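Local coordinates for multifunctional non-homologous end joining DNA repair protein LigD (Mycobacterium tuberculosis, PDB 2IRX) that probably repairs DNA double-strand breaks together with Ku by non-homologous end joining, this piece being its primase-like polymerase domain, captured with GTP and manganese, at residues 55-60 / 110-115; 33-38 / 244-249. All blocks are in the same frame, centred on the assembly; numbering follows the deposited sequence.

Interaction 1 of 2, residues 55-60 / 110-115; sequences KRWPNG and ALEVHV. With GTP (guanosine-5'-triphosphate), chain C.
K55 and E112 form an antiparallel hydrogen-bonded pair at a classic beta bulge, two residues of one strand (L111 and E112) set opposite the single K55, in the four-stranded antiparallel sheet of the LigD primase-polymerase domain. K55 N gives a good bond to E112 O at 2.9 Å; the return bond from E112 N to K55 O, in the bulge, is weak. The two side chains leave the same face of the sheet and run alongside each other in the same direction. K55 has its CG anti to the backbone N (chi1 -159°) and runs on extended, which carries NZ to the guanine, 2.9 Å from N7 of GTP with a weaker reach to O6. Beside it, OE1 of E112 takes the NE2 proton of H114 at 2.8 Å, on the anti side, 25° out of the carboxylate plane but in the plane of the imidazole. This bond fixes the ring's rotation and leaves ND1 turned to the ribose O2'. The six-membered ring of W57 packs on E112: its CZ3 lies 3.7 Å from E112 CG and its CH2 meets E112 CD, while L111 lies athwart the indole, nearly square to it. E112 OE2 is held by R247 and G248. One water links side chains and nucleotide: it accepts from K55 NZ and donates to E112 OE1 and, at 2.7 Å, to O1A of the alpha phosphate.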
# COMPACT_ATOMS: atom_id res chain seq x y z
N LYS A 55 -5.35 -0.21 -9.67
CA LYS A 55 -5.98 1.06 -10.02
C LYS A 55 -5.32 1.63 -11.30
O LYS A 55 -4.13 2.03 -11.30
CB LYS A 55 -5.95 2.05 -8.86
CG LYS A 55 -7.00 3.17 -8.97
CD LYS A 55 -7.13 3.94 -7.65
CE LYS A 55 -8.12 5.12 -7.83
NZ LYS A 55 -8.37 5.86 -6.50
N ARG A 56 -6.12 1.67 -12.36
CA ARG A 56 -5.64 1.99 -13.69
C ARG A 56 -6.07 3.36 -14.19
O ARG A 56 -7.21 3.79 -13.98
CB ARG A 56 -6.05 0.91 -14.71
CG ARG A 56 -5.57 -0.54 -14.29
CD ARG A 56 -6.18 -1.58 -15.24
NE ARG A 56 -5.75 -1.37 -16.63
CZ ARG A 56 -6.33 -1.92 -17.70
NH1 ARG A 56 -7.39 -2.74 -17.58
NH2 ARG A 56 -5.84 -1.65 -18.91
N TRP A 57 -5.14 4.04 -14.85
CA TRP A 57 -5.39 5.30 -15.54
C TRP A 57 -4.92 5.14 -17.01
O TRP A 57 -3.84 5.63 -17.37
CB TRP A 57 -4.57 6.41 -14.87
CG TRP A 57 -5.13 7.01 -13.59
CD1 TRP A 57 -5.85 8.18 -13.47
CD2 TRP A 57 -4.93 6.52 -12.24
NE1 TRP A 57 -6.12 8.44 -12.14
CE2 TRP A 57 -5.58 7.44 -11.37
CE3 TRP A 57 -4.30 5.39 -11.70
CZ2 TRP A 57 -5.61 7.26 -9.97
CZ3 TRP A 57 -4.33 5.22 -10.29
CH2 TRP A 57 -4.98 6.15 -9.45
N PRO A 58 -5.71 4.45 -17.85
CA PRO A 58 -5.27 4.15 -19.22
C PRO A 58 -4.89 5.40 -20.06
O PRO A 58 -4.06 5.31 -20.97
CB PRO A 58 -6.49 3.47 -19.86
CG PRO A 58 -7.34 2.98 -18.69
CD PRO A 58 -7.08 3.95 -17.56
N ASN A 59 -5.52 6.53 -19.76
CA ASN A 59 -5.21 7.78 -20.43
C ASN A 59 -4.54 8.83 -19.51
O ASN A 59 -4.62 10.04 -19.75
CB ASN A 59 -6.50 8.34 -21.09
CG ASN A 59 -6.28 8.71 -22.55
OD1 ASN A 59 -5.21 8.48 -23.10
ND2 ASN A 59 -7.28 9.28 -23.16
N GLY A 60 -3.89 8.37 -18.45
CA GLY A 60 -3.13 9.28 -17.59
C GLY A 60 -3.98 9.91 -16.49
O GLY A 60 -5.20 9.75 -16.45
N ALA A 110 -1.50 0.38 -14.71
CA ALA A 110 -1.93 0.16 -13.34
C ALA A 110 -0.96 0.92 -12.47
O ALA A 110 -0.02 0.34 -11.89
CB ALA A 110 -1.89 -1.34 -13.00
N LEU A 111 -1.15 2.25 -12.42
CA LEU A 111 -0.23 3.10 -11.66
C LEU A 111 -0.15 2.66 -10.21
O LEU A 111 0.94 2.69 -9.62
CB LEU A 111 -0.70 4.57 -11.71
CG LEU A 111 -0.72 5.19 -13.12
CD1 LEU A 111 -1.13 6.69 -13.06
CD2 LEU A 111 0.63 5.05 -13.87
N GLU A 112 -1.29 2.27 -9.64
CA GLU A 112 -1.32 1.84 -8.23
C GLU A 112 -1.65 0.36 -8.12
O GLU A 112 -2.58 -0.16 -8.79
CB GLU A 112 -2.34 2.67 -7.42
CG GLU A 112 -2.14 4.20 -7.54
CD GLU A 112 -2.98 5.01 -6.59
OE1 GLU A 112 -3.91 4.43 -5.98
OE2 GLU A 112 -2.68 6.22 -6.42
N VAL A 113 -0.92 -0.30 -7.23
CA VAL A 113 -1.15 -1.69 -6.90
C VAL A 113 -1.59 -1.70 -5.43
O VAL A 113 -0.87 -1.18 -4.54
CB VAL A 113 0.13 -2.56 -7.09
CG1 VAL A 113 -0.13 -4.00 -6.60
CG2 VAL A 113 0.62 -2.50 -8.57
N HIS A 114 -2.80 -2.21 -5.20
CA HIS A 114 -3.39 -2.28 -3.85
C HIS A 114 -3.52 -3.75 -3.40
O HIS A 114 -3.91 -4.61 -4.19
CB HIS A 114 -4.74 -1.57 -3.81
CG HIS A 114 -4.66 -0.09 -4.05
ND1 HIS A 114 -4.96 0.84 -3.07
CD2 HIS A 114 -4.32 0.63 -5.15
CE1 HIS A 114 -4.81 2.06 -3.55
NE2 HIS A 114 -4.42 1.96 -4.82
N VAL A 115 -3.19 -4.02 -2.13
CA VAL A 115 -3.24 -5.40 -1.59
C VAL A 115 -3.81 -5.43 -0.16
O VAL A 115 -3.72 -4.41 0.58
CB VAL A 115 -1.82 -6.10 -1.61
CG1 VAL A 115 -1.29 -6.29 -3.05
CG2 VAL A 115 -0.80 -5.30 -0.76
PG GTP C . -3.94 9.54 1.20
O1G GTP C . -2.61 9.74 1.83
O2G GTP C . -5.02 9.34 2.24
O3G GTP C . -4.27 10.65 0.23
O3B GTP C . -3.75 8.22 0.28
PB GTP C . -4.24 6.72 0.56
O1B GTP C . -4.20 6.36 2.01
O2B GTP C . -3.39 5.78 -0.22
O3A GTP C . -5.78 6.80 0.14
PA GTP C . -6.61 6.22 -1.11
O1A GTP C . -5.73 6.04 -2.32
O2A GTP C . -7.73 7.22 -1.30
O5' GTP C . -7.17 4.83 -0.59
C5' GTP C . -7.96 4.70 0.60
C4' GTP C . -8.62 3.32 0.61
O4' GTP C . -9.44 3.07 -0.53
C3' GTP C . -7.61 2.19 0.64
O3' GTP C . -8.23 1.16 1.35
C2' GTP C . -7.47 1.79 -0.84
O2' GTP C . -7.02 0.47 -1.14
C1' GTP C . -8.88 2.02 -1.35
N9 GTP C . -9.04 2.60 -2.70
C8 GTP C . -8.26 3.52 -3.35
N7 GTP C . -8.87 3.81 -4.52
C5 GTP C . -10.04 3.12 -4.59
C6 GTP C . -11.06 3.06 -5.55
O6 GTP C . -10.98 3.72 -6.59
N1 GTP C . -12.17 2.26 -5.31
C2 GTP C . -12.28 1.52 -4.14
N2 GTP C . -13.35 0.73 -3.95
N3 GTP C . -11.26 1.57 -3.19
C4 GTP C . -10.16 2.37 -3.43
O HOH W 1 -5.78 6.18 -5.00

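Interaction 2 of 2, residues 33-38 / 244-249; sequences FDYYAG and YSLRGR. With GTP (guanosine-5'-triphosphate), chain C.
Y35 and Y36, neighbours on helix 29-47, send their hydroxyls to two successive points of the loop 244-249, and both use them on its backbone. Y35 OH donates to Y244 O at 2.6 Å, a short bond with the donor tilted only 16° from the carbonyl plane; the carbonyl oxygen in turn lies at the edge of the tyrosine ring, in its plane. Y36 OH works the other way across this contact, accepting from L246 N at 3.0 Å, while its stronger bond goes to L111 O. In this way two buried peptide groups of a loop without regular structure are paired by side chains of a helix. S245 has OG anti to its own N (chi1 -172°), which sets the hydroxyl beside its own carbonyl carbon and lets it reach forward to L246 O at 2.9 Å, in the carbonyl plane on a lone pair, while the same OG also bonds V113 N. L246 supplies the apolar part: its CG lies 3.6 Å from Y35 CD2, with CD2 of the leucine over one face of the Y35 ring, and its CD1 reaches Y36 CE2. Beyond the tyrosines the loop turns to the triphosphate. R247 NH2 donates to O2B of GTP at 2.7 Å. R247 NH1 donates to O1A of GTP at 2.8 Å, and NE is salt-bridged to E112; R249, past an inverse gamma turn centred on G248, adds a weak bond from NH2 to O1A. R247 probably binds substrate, consistent with this grip. Around the contact, strand 253-257 packs against Y35 and L246 through V254, helix 273-283 touches both through V276, L277 and Y273, and Y244, its hydroxyl bonded to D285, lies on V42 and M43 further along helix 29-47.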
# COMPACT_ATOMS: atom_id res chain seq x y z
N PHE A 33 7.26 1.76 -16.49
CA PHE A 33 7.89 0.45 -16.68
C PHE A 33 9.30 0.44 -16.07
O PHE A 33 9.65 -0.46 -15.30
CB PHE A 33 7.89 0.03 -18.16
CG PHE A 33 8.80 -1.14 -18.46
CD1 PHE A 33 8.71 -2.32 -17.71
CD2 PHE A 33 9.76 -1.05 -19.48
CE1 PHE A 33 9.56 -3.40 -17.97
CE2 PHE A 33 10.60 -2.13 -19.76
CZ PHE A 33 10.51 -3.31 -19.01
N ASP A 34 10.11 1.44 -16.42
CA ASP A 34 11.46 1.56 -15.87
C ASP A 34 11.46 1.59 -14.32
O ASP A 34 12.24 0.87 -13.66
CB ASP A 34 12.13 2.80 -16.47
CG ASP A 34 13.59 2.91 -16.10
OD1 ASP A 34 14.29 1.88 -16.05
OD2 ASP A 34 14.04 4.04 -15.88
N TYR A 35 10.58 2.42 -13.75
CA TYR A 35 10.43 2.46 -12.30
C TYR A 35 10.10 1.08 -11.67
O TYR A 35 10.76 0.63 -10.71
CB TYR A 35 9.35 3.49 -11.89
CG TYR A 35 9.11 3.42 -10.39
CD1 TYR A 35 10.09 3.89 -9.48
CD2 TYR A 35 7.95 2.83 -9.87
CE1 TYR A 35 9.89 3.80 -8.09
CE2 TYR A 35 7.75 2.71 -8.51
CZ TYR A 35 8.72 3.18 -7.62
OH TYR A 35 8.49 3.02 -6.26
N TYR A 36 9.04 0.42 -12.19
CA TYR A 36 8.65 -0.85 -11.64
C TYR A 36 9.72 -1.94 -11.83
O TYR A 36 9.91 -2.77 -10.95
CB TYR A 36 7.26 -1.28 -12.17
CG TYR A 36 6.14 -0.62 -11.39
CD1 TYR A 36 6.13 -0.65 -9.96
CD2 TYR A 36 5.07 0.02 -12.05
CE1 TYR A 36 5.13 -0.07 -9.24
CE2 TYR A 36 4.04 0.62 -11.31
CZ TYR A 36 4.07 0.56 -9.90
OH TYR A 36 3.08 1.12 -9.13
N ALA A 37 10.47 -1.87 -12.95
CA ALA A 37 11.64 -2.77 -13.13
C ALA A 37 12.68 -2.51 -12.03
O ALA A 37 13.23 -3.47 -11.42
CB ALA A 37 12.25 -2.55 -14.48
N GLY A 38 12.90 -1.22 -11.78
CA GLY A 38 13.88 -0.72 -10.82
C GLY A 38 13.54 -1.12 -9.39
O GLY A 38 14.44 -1.43 -8.63
N TYR A 244 6.06 1.02 -2.24
CA TYR A 244 6.75 1.23 -3.52
C TYR A 244 5.81 1.48 -4.73
O TYR A 244 6.26 1.86 -5.80
CB TYR A 244 7.77 0.09 -3.82
CG TYR A 244 8.87 -0.01 -2.80
CD1 TYR A 244 9.91 0.92 -2.78
CD2 TYR A 244 8.89 -1.06 -1.89
CE1 TYR A 244 10.96 0.83 -1.83
CE2 TYR A 244 9.93 -1.17 -0.93
CZ TYR A 244 10.96 -0.22 -0.92
OH TYR A 244 11.99 -0.32 0.01
N SER A 245 4.51 1.31 -4.56
CA SER A 245 3.55 1.69 -5.60
C SER A 245 3.70 3.16 -5.99
O SER A 245 3.87 4.03 -5.12
CB SER A 245 2.09 1.44 -5.17
OG SER A 245 1.23 1.66 -6.28
N LEU A 246 3.62 3.42 -7.30
CA LEU A 246 3.41 4.77 -7.77
C LEU A 246 2.03 5.25 -7.31
O LEU A 246 1.20 4.44 -6.91
CB LEU A 246 3.54 4.87 -9.30
CG LEU A 246 4.95 4.77 -9.89
CD1 LEU A 246 4.84 4.50 -11.42
CD2 LEU A 246 5.68 6.08 -9.62
N ARG A 247 1.80 6.56 -7.38
CA ARG A 247 0.47 7.13 -7.14
C ARG A 247 -0.10 7.74 -8.42
O ARG A 247 0.60 8.36 -9.21
CB ARG A 247 0.52 8.26 -6.09
CG ARG A 247 1.15 7.88 -4.75
CD ARG A 247 0.51 6.67 -4.10
NE ARG A 247 -0.96 6.62 -4.12
CZ ARG A 247 -1.76 6.50 -3.06
NH1 ARG A 247 -3.08 6.38 -3.26
NH2 ARG A 247 -1.30 6.49 -1.79
N GLY A 248 -1.40 7.59 -8.58
CA GLY A 248 -2.15 8.28 -9.65
C GLY A 248 -2.53 9.67 -9.17
O GLY A 248 -3.67 9.90 -8.83
N ARG A 249 -1.56 10.57 -9.11
CA ARG A 249 -1.75 11.95 -8.63
C ARG A 249 -1.01 12.82 -9.64
O ARG A 249 -0.39 12.28 -10.56
CB ARG A 249 -1.15 12.14 -7.21
CG ARG A 249 -1.71 11.21 -6.11
CD ARG A 249 -3.18 11.55 -5.81
NE ARG A 249 -3.74 10.82 -4.66
CZ ARG A 249 -4.30 9.61 -4.70
NH1 ARG A 249 -4.37 8.91 -5.84
NH2 ARG A 249 -4.78 9.10 -3.56
PG GTP C . -3.94 9.54 1.20
O1G GTP C . -2.61 9.74 1.83
O2G GTP C . -5.02 9.34 2.24
O3G GTP C . -4.27 10.65 0.23
O3B GTP C . -3.75 8.22 0.28
PB GTP C . -4.24 6.72 0.56
O1B GTP C . -4.20 6.36 2.01
O2B GTP C . -3.39 5.78 -0.22
O3A GTP C . -5.78 6.80 0.14
PA GTP C . -6.61 6.22 -1.11
O1A GTP C . -5.73 6.04 -2.32
O2A GTP C . -7.73 7.22 -1.30
O5' GTP C . -7.17 4.83 -0.59
C5' GTP C . -7.96 4.70 0.60
C4' GTP C . -8.62 3.32 0.61
O4' GTP C . -9.44 3.07 -0.53
C3' GTP C . -7.61 2.19 0.64
O3' GTP C . -8.23 1.16 1.35
C2' GTP C . -7.47 1.79 -0.84
O2' GTP C . -7.02 0.47 -1.14
C1' GTP C . -8.88 2.02 -1.35
N9 GTP C . -9.04 2.60 -2.70
C8 GTP C . -8.26 3.52 -3.35
N7 GTP C . -8.87 3.81 -4.52
C5 GTP C . -10.04 3.12 -4.59
C6 GTP C . -11.06 3.06 -5.55
O6 GTP C . -10.98 3.72 -6.59
N1 GTP C . -12.17 2.26 -5.31
C2 GTP C . -12.28 1.52 -4.14
N2 GTP C . -13.35 0.73 -3.95
N3 GTP C . -11.26 1.57 -3.19
C4 GTP C . -10.16 2.37 -3.43

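The two interactions lie with their centres about 10 Å apart, on the same side of the chain's centre, within one primase-polymerase domain. Along the chain, interaction 1 is nested inside the loop closed by interaction 2: helix 29-47 leads into strand 53-56, strand 112-115 follows, and the segment 244-249 comes after strand 240-241, which edges the same sheet. They meet directly where the bulge packs against the loop, E112 CA against S245 OG and L111 O against L246 CB. Both reach GTP, 55-60 / 110-115 at base and ribose and 244-249 at the alpha and beta phosphates, so sheet and loop line one side of the nucleotide site, with helix 29-47 packed behind the loop.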